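Local coordinates for Ras-related protein Rab-21 (PDB 1Z08) that is a small G protein of the Ras superfamily, Rab branch, and binds phosphoaminophosphonic acid-guanylate ester together with a magnesium ion, at residues A[10-15]-A[98-103]; A[18-23]-A[36-41]; A[57-62]-A[158-163]. The protein carries 1 engineered substitution. All blocks are in the same frame, centred on the assembly; numbering follows the deposited sequence.

Contacts 1 and 3 are buried and join strands of one sheet to helices, 91-108 in contact 1 and 156-168 in contact 3, whereas contact 2 lies at the surface, where the start of helix 19-28 meets the loop before strand 42-49. Their chemistry follows their place. Hydrocarbon meets an aromatic ring in both packing contacts, with a water bridge added in contact 1; in contact 2 two hydroxyls meet through magnesium. Neighbouring strands 5-12 and 54-61 join contacts 1 and 3, and helix 19-28 ties contact 2 to both, Lys19 NZ bonding Gly13 O and Thr20 OG1 bonding Asp61 OD2. Contacts 1 and 2 bond GNP directly; contact 3 only touches it, at Thr62.

Contact 1 of 3, residues A[10-15]-A[98-103]; sequences VLLGEG and KNWVKE. With GNP (phosphoaminophosphonic acid-guanylate ester), chain F.
Leu12 lies across the indole of Trp100, its branched end spread over one face of the ring. The CD2 methyl sits 3.9 Å from the centroid of the six-membered ring of Trp100 and only 16° off the ring normal, a well-formed CH-pi contact. The other methyl does its touching nearer the ring fusion, with Leu12 CD1 3.7 Å from Trp100 CE3, while CB covers the middle of the indole. A leucine suits this place because its CB and two methyls can rest together on one face of a broad ring. With CG beside the backbone N (chi1 -59°), Leu12 sets its branch down on the indole. The two side chains meet at about a right angle.

The polar edge of the indole is served separately. Trp100 NE1 gives its hydrogen to a water 2.7 Å away, lying in the ring plane, and that water donates in turn to Glu14 OE2, also at 2.7 Å. The water thus links the helix to the loop after the strand through one donor and one acceptor, and probably helps fix the rotation of the indole. Gly13 separates these apolar and polar halves; its backbone angles would press a CB against the preceding carbonyl O, so only a residue without a side chain fits comfortably.

Farther out, Leu84 of strand 81-87 packs on both Leu12 and Trp100, and Leu104 adds a second helix residue against Leu12. Two residues beyond Gly13, Gly15 O accepts from GNP N3B at 2.8 Å. Here helix 91-108 packs on the sheet where strand 5-12 runs into the phosphate-binding loop, which leads on to helix 19-28, the strand-loop-helix of a P-loop GTPase.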
loop_
_atom_site.group_PDB
_atom_site.type_symbol
_atom_site.label_atom_id
_atom_site.label_comp_id
_atom_site.label_asym_id
_atom_site.label_seq_id
_atom_site.Cartn_x
_atom_site.Cartn_y
_atom_site.Cartn_z
ATOM N N VAL A 10 2.687 0.399 6.771
ATOM C CA VAL A 10 3.816 -0.242 6.100
ATOM C C VAL A 10 3.446 -0.613 4.660
ATOM O O VAL A 10 2.350 -1.110 4.404
ATOM C CB VAL A 10 4.329 -1.484 6.901
ATOM C CG1 VAL A 10 3.243 -2.549 7.050
ATOM C CG2 VAL A 10 5.586 -2.071 6.275
ATOM N N LEU A 11 4.355 -0.338 3.731
ATOM C CA LEU A 11 4.198 -0.779 2.348
ATOM C C LEU A 11 5.003 -2.053 2.119
ATOM O O LEU A 11 6.182 -2.138 2.477
ATOM C CB LEU A 11 4.611 0.319 1.359
ATOM C CG LEU A 11 3.553 1.390 1.063
ATOM C CD1 LEU A 11 3.550 2.488 2.123
ATOM C CD2 LEU A 11 3.764 1.988 -0.316
ATOM N N LEU A 12 4.346 -3.053 1.541
ATOM C CA LEU A 12 4.988 -4.326 1.247
ATOM C C LEU A 12 4.725 -4.713 -0.201
ATOM O O LEU A 12 3.722 -4.301 -0.787
ATOM C CB LEU A 12 4.490 -5.415 2.207
ATOM C CG LEU A 12 4.732 -5.156 3.703
ATOM C CD1 LEU A 12 3.788 -5.961 4.582
ATOM C CD2 LEU A 12 6.189 -5.407 4.087
ATOM N N GLY A 13 5.641 -5.486 -0.779
ATOM C CA GLY A 13 5.496 -5.956 -2.154
ATOM C C GLY A 13 6.822 -6.184 -2.853
ATOM O O GLY A 13 7.867 -5.729 -2.389
ATOM N N GLU A 14 6.764 -6.878 -3.986
ATOM C CA GLU A 14 7.952 -7.247 -4.766
ATOM C C GLU A 14 8.722 -6.047 -5.320
ATOM O O GLU A 14 8.231 -4.915 -5.301
ATOM C CB GLU A 14 7.560 -8.198 -5.901
ATOM C CG GLU A 14 6.961 -9.516 -5.429
ATOM C CD GLU A 14 7.950 -10.363 -4.644
ATOM O OE1 GLU A 14 8.911 -10.885 -5.253
ATOM O OE2 GLU A 14 7.759 -10.516 -3.418
ATOM N N GLY A 15 9.928 -6.309 -5.820
ATOM C CA GLY A 15 10.843 -5.254 -6.264
ATOM C C GLY A 15 10.390 -4.354 -7.402
ATOM O O GLY A 15 10.912 -3.246 -7.557
ATOM N N LYS A 98 -0.487 -12.668 -1.355
ATOM C CA LYS A 98 -1.159 -13.665 -0.512
ATOM C C LYS A 98 -0.320 -14.141 0.675
ATOM O O LYS A 98 -0.854 -14.367 1.762
ATOM C CB LYS A 98 -1.612 -14.860 -1.354
ATOM C CG LYS A 98 -2.586 -14.488 -2.463
ATOM C CD LYS A 98 -3.149 -15.717 -3.138
ATOM C CE LYS A 98 -4.101 -15.325 -4.247
ATOM N NZ LYS A 98 -4.588 -16.522 -4.978
ATOM N N ASN A 99 0.987 -14.289 0.461
ATOM C CA ASN A 99 1.920 -14.663 1.527
ATOM C C ASN A 99 1.974 -13.602 2.627
ATOM O O ASN A 99 1.973 -13.934 3.819
ATOM C CB ASN A 99 3.311 -14.912 0.956
ATOM N N TRP A 100 2.011 -12.334 2.221
ATOM C CA TRP A 100 2.014 -11.213 3.160
ATOM C C TRP A 100 0.750 -11.165 4.013
ATOM O O TRP A 100 0.829 -10.928 5.217
ATOM C CB TRP A 100 2.213 -9.880 2.430
ATOM C CG TRP A 100 3.621 -9.646 1.969
ATOM C CD1 TRP A 100 4.059 -9.582 0.679
ATOM C CD2 TRP A 100 4.776 -9.446 2.797
ATOM N NE1 TRP A 100 5.414 -9.354 0.649
ATOM C CE2 TRP A 100 5.880 -9.264 1.935
ATOM C CE3 TRP A 100 4.986 -9.403 4.184
ATOM C CZ2 TRP A 100 7.179 -9.043 2.412
ATOM C CZ3 TRP A 100 6.277 -9.180 4.660
ATOM C CH2 TRP A 100 7.357 -9.003 3.773
ATOM N N VAL A 101 -0.407 -11.390 3.388
ATOM C CA VAL A 101 -1.686 -11.397 4.105
ATOM C C VAL A 101 -1.677 -12.456 5.208
ATOM O O VAL A 101 -2.065 -12.178 6.340
ATOM C CB VAL A 101 -2.897 -11.638 3.159
ATOM C CG1 VAL A 101 -4.193 -11.743 3.954
ATOM C CG2 VAL A 101 -3.012 -10.527 2.132
ATOM N N LYS A 102 -1.218 -13.659 4.864
ATOM C CA LYS A 102 -1.140 -14.776 5.806
ATOM C C LYS A 102 -0.268 -14.445 7.018
ATOM O O LYS A 102 -0.659 -14.702 8.158
ATOM C CB LYS A 102 -0.632 -16.032 5.101
ATOM N N GLU A 103 0.901 -13.858 6.760
ATOM C CA GLU A 103 1.846 -13.483 7.813
ATOM C C GLU A 103 1.318 -12.362 8.709
ATOM O O GLU A 103 1.503 -12.397 9.929
ATOM C CB GLU A 103 3.194 -13.100 7.208
HETATM P PG GNP F . 12.159 -1.731 -4.405
HETATM O O1G GNP F . 13.280 -2.514 -5.048
HETATM O O2G GNP F . 12.579 -0.432 -3.768
HETATM O O3G GNP F . 11.511 -2.723 -3.480
HETATM N N3B GNP F . 11.083 -1.355 -5.539
HETATM P PB GNP F . 9.802 -0.404 -5.416
HETATM O O1B GNP F . 8.585 -1.190 -5.120
HETATM O O2B GNP F . 10.111 0.701 -4.479
HETATM O O3A GNP F . 9.532 0.197 -6.807
HETATM P PA GNP F . 9.885 1.596 -7.345
HETATM O O1A GNP F . 8.972 2.601 -6.763
HETATM O O2A GNP F . 11.338 1.886 -7.264
HETATM O "O5'" GNP F . 9.511 1.519 -8.872
HETATM C "C5'" GNP F . 9.997 0.444 -9.676
HETATM C "C4'" GNP F . 9.763 0.752 -11.144
HETATM O "O4'" GNP F . 8.339 0.831 -11.410
HETATM C "C3'" GNP F . 10.358 2.068 -11.634
HETATM O "O3'" GNP F . 10.832 1.871 -12.952
HETATM C "C2'" GNP F . 9.164 3.019 -11.562
HETATM O "O2'" GNP F . 9.253 4.138 -12.422
HETATM C "C1'" GNP F . 8.034 2.086 -11.988
HETATM N N9 GNP F . 6.716 2.524 -11.539
HETATM C C8 GNP F . 6.303 2.757 -10.246
HETATM N N7 GNP F . 5.062 3.150 -10.160
HETATM C C5 GNP F . 4.622 3.179 -11.481
HETATM C C6 GNP F . 3.359 3.528 -12.028
HETATM O O6 GNP F . 2.337 3.890 -11.430
HETATM N N1 GNP F . 3.330 3.415 -13.423
HETATM C C2 GNP F . 4.401 3.023 -14.193
HETATM N N2 GNP F . 4.201 2.973 -15.517
HETATM N N3 GNP F . 5.586 2.693 -13.695
HETATM C C4 GNP F . 5.631 2.798 -12.339
HETATM O O HOH W 1 7.450 -9.113 -1.171
#

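Contact 2 of 3, residues A[18-23]-A[36-41]; sequences GKTSLV and ITTLGA. Engineered in segment 36-41: Gly40 (natural residue Gln). With MG (magnesium ion), chain E; GNP (phosphoaminophosphonic acid-guanylate ester), chain F.
Thr20 and Thr38 turn their hydroxyls to one magnesium ion, Thr20 OG1 at 2.0 Å and Thr38 OG1 at 2.1 Å. The two oxygens are neighbours in its shell, not hydrogen-bonded to each other. In both threonines OG1 stands beside the backbone N (chi1 -55° and -54°), with the methyl anti to that N, and in both the backbone N-H serves GNP: Thr20 N donates to GNP O2B and Thr38 N to GNP O2G. Threonine suits both places, offering a short hydroxyl to the metal while its N-H bonds a phosphate oxygen. GNP O2B, GNP O2G and two waters complete six ligands.

Lys19 is straight at chi2 but bends at chi3 and chi4, which curls its long chain alongside the phosphates. Its NZ can thus reach two oxygens, GNP O3G at 2.7 Å and GNP O1B at 2.8 Å, and also bonds Gly13 O. Ser21 uses both OG and backbone N on GNP O1A. In the second shell, Asp61 OD2 accepts from Thr20 OG1 and helps to orient it.

Thr38 binds both metal and last phosphate, consistent with this loop, the first switch region of Ras-family proteins, being ordered by them.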
loop_
_atom_site.group_PDB
_atom_site.type_symbol
_atom_site.label_atom_id
_atom_site.label_comp_id
_atom_site.label_asym_id
_atom_site.label_seq_id
_atom_site.Cartn_x
_atom_site.Cartn_y
_atom_site.Cartn_z
ATOM N N GLY A 18 6.367 -0.607 -7.191
ATOM C CA GLY A 18 6.214 0.844 -7.075
ATOM C C GLY A 18 5.930 1.366 -5.675
ATOM O O GLY A 18 5.289 2.405 -5.524
ATOM N N LYS A 19 6.415 0.654 -4.655
ATOM C CA LYS A 19 6.224 1.061 -3.255
ATOM C C LYS A 19 6.764 2.471 -3.005
ATOM O O LYS A 19 6.033 3.354 -2.542
ATOM C CB LYS A 19 6.907 0.076 -2.295
ATOM C CG LYS A 19 6.400 -1.358 -2.361
ATOM C CD LYS A 19 7.137 -2.284 -1.383
ATOM C CE LYS A 19 8.612 -2.483 -1.728
ATOM N NZ LYS A 19 8.838 -3.045 -3.099
ATOM N N THR A 20 8.042 2.679 -3.322
ATOM C CA THR A 20 8.683 3.980 -3.123
ATOM C C THR A 20 7.998 5.047 -3.968
ATOM O O THR A 20 7.767 6.161 -3.495
ATOM C CB THR A 20 10.195 3.932 -3.434
ATOM O OG1 THR A 20 10.807 2.897 -2.649
ATOM C CG2 THR A 20 10.870 5.266 -3.116
ATOM N N SER A 21 7.659 4.695 -5.209
ATOM C CA SER A 21 6.969 5.617 -6.109
ATOM C C SER A 21 5.636 6.107 -5.537
ATOM O O SER A 21 5.279 7.274 -5.710
ATOM C CB SER A 21 6.765 4.992 -7.492
ATOM O OG SER A 21 8.012 4.791 -8.143
ATOM N N LEU A 22 4.908 5.223 -4.857
ATOM C CA LEU A 22 3.652 5.617 -4.215
ATOM C C LEU A 22 3.903 6.643 -3.112
ATOM O O LEU A 22 3.224 7.668 -3.051
ATOM C CB LEU A 22 2.895 4.401 -3.664
ATOM C CG LEU A 22 2.208 3.491 -4.695
ATOM C CD1 LEU A 22 1.754 2.192 -4.051
ATOM C CD2 LEU A 22 1.036 4.181 -5.373
ATOM N N VAL A 23 4.892 6.371 -2.264
ATOM C CA VAL A 23 5.216 7.250 -1.139
ATOM C C VAL A 23 5.777 8.590 -1.633
ATOM O O VAL A 23 5.342 9.655 -1.185
ATOM C CB VAL A 23 6.207 6.585 -0.151
ATOM C CG1 VAL A 23 6.450 7.492 1.059
ATOM C CG2 VAL A 23 5.690 5.226 0.310
ATOM N N ILE A 36 15.028 3.240 -8.419
ATOM C CA ILE A 36 16.026 3.575 -7.405
ATOM C C ILE A 36 15.818 2.629 -6.228
ATOM O O ILE A 36 15.052 2.913 -5.302
ATOM C CB ILE A 36 15.958 5.062 -6.971
ATOM C CG1 ILE A 36 15.943 5.981 -8.199
ATOM C CG2 ILE A 36 17.139 5.411 -6.057
ATOM C CD1 ILE A 36 15.512 7.413 -7.912
ATOM N N THR A 37 16.510 1.495 -6.298
ATOM C CA THR A 37 16.337 0.373 -5.381
ATOM C C THR A 37 16.425 0.780 -3.909
ATOM O O THR A 37 17.387 1.429 -3.486
ATOM C CB THR A 37 17.370 -0.740 -5.681
ATOM O OG1 THR A 37 17.434 -0.960 -7.096
ATOM C CG2 THR A 37 16.989 -2.044 -4.991
ATOM N N THR A 38 15.403 0.400 -3.147
ATOM C CA THR A 38 15.380 0.615 -1.706
ATOM C C THR A 38 16.195 -0.488 -1.041
ATOM O O THR A 38 15.936 -1.674 -1.251
ATOM C CB THR A 38 13.941 0.619 -1.162
ATOM O OG1 THR A 38 13.165 1.583 -1.885
ATOM C CG2 THR A 38 13.909 0.963 0.320
ATOM N N LEU A 39 17.175 -0.080 -0.238
ATOM C CA LEU A 39 18.141 -1.003 0.357
ATOM C C LEU A 39 17.763 -1.466 1.765
ATOM O O LEU A 39 18.326 -2.437 2.280
ATOM C CB LEU A 39 19.535 -0.365 0.365
ATOM C CG LEU A 39 20.103 0.097 -0.982
ATOM C CD1 LEU A 39 21.422 0.821 -0.771
ATOM C CD2 LEU A 39 20.275 -1.076 -1.950
ATOM N N GLY A 40 16.806 -0.774 2.380
ATOM C CA GLY A 40 16.347 -1.115 3.727
ATOM C C GLY A 40 15.132 -0.303 4.126
ATOM O O GLY A 40 14.743 0.624 3.417
ATOM N N ALA A 41 14.539 -0.653 5.265
ATOM C CA ALA A 41 13.326 0.003 5.751
ATOM C C ALA A 41 13.587 1.390 6.342
ATOM O O ALA A 41 14.607 1.618 6.995
ATOM C CB ALA A 41 12.624 -0.878 6.772
HETATM MG MG MG E . 11.592 1.159 -3.273
HETATM P PG GNP F . 12.159 -1.731 -4.405
HETATM O O1G GNP F . 13.280 -2.514 -5.048
HETATM O O2G GNP F . 12.579 -0.432 -3.768
HETATM O O3G GNP F . 11.511 -2.723 -3.480
HETATM N N3B GNP F . 11.083 -1.355 -5.539
HETATM P PB GNP F . 9.802 -0.404 -5.416
HETATM O O1B GNP F . 8.585 -1.190 -5.120
HETATM O O2B GNP F . 10.111 0.701 -4.479
HETATM O O3A GNP F . 9.532 0.197 -6.807
HETATM P PA GNP F . 9.885 1.596 -7.345
HETATM O O1A GNP F . 8.972 2.601 -6.763
HETATM O O2A GNP F . 11.338 1.886 -7.264
HETATM O "O5'" GNP F . 9.511 1.519 -8.872
HETATM C "C5'" GNP F . 9.997 0.444 -9.676
HETATM C "C4'" GNP F . 9.763 0.752 -11.144
HETATM O "O4'" GNP F . 8.339 0.831 -11.410
HETATM C "C3'" GNP F . 10.358 2.068 -11.634
HETATM O "O3'" GNP F . 10.832 1.871 -12.952
HETATM C "C2'" GNP F . 9.164 3.019 -11.562
HETATM O "O2'" GNP F . 9.253 4.138 -12.422
HETATM C "C1'" GNP F . 8.034 2.086 -11.988
HETATM N N9 GNP F . 6.716 2.524 -11.539
HETATM C C8 GNP F . 6.303 2.757 -10.246
HETATM N N7 GNP F . 5.062 3.150 -10.160
HETATM C C5 GNP F . 4.622 3.179 -11.481
HETATM C C6 GNP F . 3.359 3.528 -12.028
HETATM O O6 GNP F . 2.337 3.890 -11.430
HETATM N N1 GNP F . 3.330 3.415 -13.423
HETATM C C2 GNP F . 4.401 3.023 -14.193
HETATM N N2 GNP F . 4.201 2.973 -15.517
HETATM N N3 GNP F . 5.586 2.693 -13.695
HETATM C C4 GNP F . 5.631 2.798 -12.339
HETATM O O HOH W 2 12.500 2.157 -4.802
HETATM O O HOH W 3 10.672 0.210 -1.659
#

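Contact 3 of 3, residues A[57-62]-A[158-163]; sequences LAIWDT and ELFLDL
Leu57 opens the strand's contact with the helix by laying its CD2 methyl 3.9 Å from Phe160 CD1. Its first torsion is off the staggered positions (chi1 -113°), and with this turn the branched end reaches the ring; the two side chains approach at a slant. Leu48 of neighbouring strand 42-49 and Phe7 of strand 5-12 also pack on Leu57, so a bulky aliphatic residue is well placed.

Ala58 turns to the other side of the sheet, where its small methyl lies against Phe43. Ile59 then comes back to the helix side. Its longer branch does the touching: CG1 stands beside the backbone N and the chain is extended beyond it (chi2 170°), carrying CD1 to 3.9 Å from Phe160 CE1. Ile59 and Phe160 reach toward each other from opposing directions. The beta-branched isoleucine suits a strand and still has a slender arm to send across.

Trp60 again belongs to the far side, stacking on Phe43. Asp61 closes the strand and Thr62 begins the loop; Thr62 OG1 is hydrogen-bonded to Leu11 O, and Thr62 itself touches GNP.

One aromatic ring thus answers two aliphatic residues spaced two apart on the same face of the strand. Phe160 also stacks with Tyr26 of helix 19-28, which in turn packs on Ile59, so helices 19-28 and 156-168 share this side of the sheet. Strand 54-61 and helix 156-168 are joined here by burial of hydrocarbon, with no polar bond between the two segments.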
loop_
_atom_site.group_PDB
_atom_site.type_symbol
_atom_site.label_atom_id
_atom_site.label_comp_id
_atom_site.label_asym_id
_atom_site.label_seq_id
_atom_site.Cartn_x
_atom_site.Cartn_y
_atom_site.Cartn_z
ATOM N N LEU A 57 0.661 10.285 10.028
ATOM C CA LEU A 57 1.028 8.991 9.462
ATOM C C LEU A 57 2.531 8.766 9.470
ATOM O O LEU A 57 3.294 9.618 9.023
ATOM C CB LEU A 57 0.499 8.862 8.029
ATOM C CG LEU A 57 -0.590 7.841 7.691
ATOM C CD1 LEU A 57 -1.707 7.794 8.729
ATOM C CD2 LEU A 57 -1.140 8.130 6.299
ATOM N N ALA A 58 2.939 7.619 10.001
ATOM C CA ALA A 58 4.304 7.135 9.862
ATOM C C ALA A 58 4.286 6.112 8.737
ATOM O O ALA A 58 3.849 4.973 8.927
ATOM C CB ALA A 58 4.789 6.507 11.159
ATOM N N ILE A 59 4.739 6.536 7.562
ATOM C CA ILE A 59 4.668 5.711 6.361
ATOM C C ILE A 59 6.002 5.010 6.137
ATOM O O ILE A 59 6.996 5.645 5.771
ATOM C CB ILE A 59 4.275 6.545 5.110
ATOM C CG1 ILE A 59 2.922 7.242 5.328
ATOM C CG2 ILE A 59 4.246 5.659 3.856
ATOM C CD1 ILE A 59 2.566 8.267 4.261
ATOM N N TRP A 60 6.003 3.698 6.357
ATOM C CA TRP A 60 7.200 2.876 6.229
ATOM C C TRP A 60 7.344 2.280 4.837
ATOM O O TRP A 60 6.401 1.687 4.312
ATOM C CB TRP A 60 7.185 1.748 7.260
ATOM C CG TRP A 60 7.579 2.187 8.624
ATOM C CD1 TRP A 60 6.789 2.817 9.542
ATOM C CD2 TRP A 60 8.865 2.034 9.234
ATOM N NE1 TRP A 60 7.507 3.071 10.687
ATOM C CE2 TRP A 60 8.783 2.598 10.527
ATOM C CE3 TRP A 60 10.083 1.483 8.812
ATOM C CZ2 TRP A 60 9.873 2.622 11.407
ATOM C CZ3 TRP A 60 11.166 1.503 9.686
ATOM C CH2 TRP A 60 11.054 2.072 10.969
ATOM N N ASP A 61 8.532 2.456 4.261
ATOM C CA ASP A 61 8.922 1.850 2.989
ATOM C C ASP A 61 9.866 0.684 3.289
ATOM O O ASP A 61 10.597 0.722 4.281
ATOM C CB ASP A 61 9.629 2.888 2.115
ATOM C CG ASP A 61 9.643 2.520 0.634
ATOM O OD1 ASP A 61 9.129 1.448 0.249
ATOM O OD2 ASP A 61 10.177 3.330 -0.151
ATOM N N THR A 62 9.846 -0.343 2.441
ATOM C CA THR A 62 10.667 -1.546 2.643
ATOM C C THR A 62 11.462 -1.935 1.398
ATOM O O THR A 62 11.135 -1.520 0.287
ATOM C CB THR A 62 9.810 -2.777 3.055
ATOM O OG1 THR A 62 8.722 -2.944 2.135
ATOM C CG2 THR A 62 9.268 -2.629 4.468
ATOM N N GLU A 158 -6.768 9.115 -2.563
ATOM C CA GLU A 158 -7.920 8.306 -2.178
ATOM C C GLU A 158 -7.526 7.102 -1.316
ATOM O O GLU A 158 -8.204 6.793 -0.333
ATOM C CB GLU A 158 -8.674 7.846 -3.433
ATOM C CG GLU A 158 -9.295 8.981 -4.270
ATOM C CD GLU A 158 -8.369 9.565 -5.345
ATOM O OE1 GLU A 158 -7.131 9.588 -5.166
ATOM O OE2 GLU A 158 -8.898 10.018 -6.383
ATOM N N LEU A 159 -6.429 6.436 -1.683
ATOM C CA LEU A 159 -5.914 5.283 -0.933
ATOM C C LEU A 159 -5.576 5.637 0.515
ATOM O O LEU A 159 -6.055 4.988 1.448
ATOM C CB LEU A 159 -4.681 4.680 -1.629
ATOM C CG LEU A 159 -3.765 3.729 -0.838
ATOM C CD1 LEU A 159 -4.459 2.425 -0.462
ATOM C CD2 LEU A 159 -2.478 3.455 -1.608
ATOM N N PHE A 160 -4.746 6.662 0.696
ATOM C CA PHE A 160 -4.305 7.049 2.033
ATOM C C PHE A 160 -5.435 7.649 2.863
ATOM O O PHE A 160 -5.514 7.402 4.066
ATOM C CB PHE A 160 -3.097 7.983 1.967
ATOM C CG PHE A 160 -1.803 7.276 1.663
ATOM C CD1 PHE A 160 -1.103 6.613 2.670
ATOM C CD2 PHE A 160 -1.288 7.263 0.370
ATOM C CE1 PHE A 160 0.090 5.953 2.394
ATOM C CE2 PHE A 160 -0.092 6.608 0.083
ATOM C CZ PHE A 160 0.599 5.951 1.096
ATOM N N LEU A 161 -6.306 8.422 2.216
ATOM C CA LEU A 161 -7.475 8.991 2.892
ATOM C C LEU A 161 -8.405 7.892 3.401
ATOM O O LEU A 161 -8.840 7.929 4.553
ATOM C CB LEU A 161 -8.238 9.960 1.973
ATOM C CG LEU A 161 -9.548 10.572 2.500
ATOM C CD1 LEU A 161 -9.298 11.492 3.688
ATOM C CD2 LEU A 161 -10.291 11.320 1.398
ATOM N N ASP A 162 -8.693 6.913 2.545
ATOM C CA ASP A 162 -9.573 5.807 2.910
ATOM C C ASP A 162 -8.959 4.932 4.001
ATOM O O ASP A 162 -9.656 4.518 4.926
ATOM C CB ASP A 162 -9.938 4.957 1.689
ATOM C CG ASP A 162 -11.167 4.095 1.928
ATOM O OD1 ASP A 162 -11.065 2.857 1.801
ATOM O OD2 ASP A 162 -12.233 4.659 2.256
ATOM N N LEU A 163 -7.658 4.666 3.896
ATOM C CA LEU A 163 -6.953 3.876 4.907
ATOM C C LEU A 163 -7.032 4.548 6.276
ATOM O O LEU A 163 -7.286 3.885 7.280
ATOM C CB LEU A 163 -5.496 3.605 4.494
ATOM C CG LEU A 163 -4.565 2.812 5.427
ATOM C CD1 LEU A 163 -5.114 1.450 5.819
ATOM C CD2 LEU A 163 -3.203 2.653 4.787
#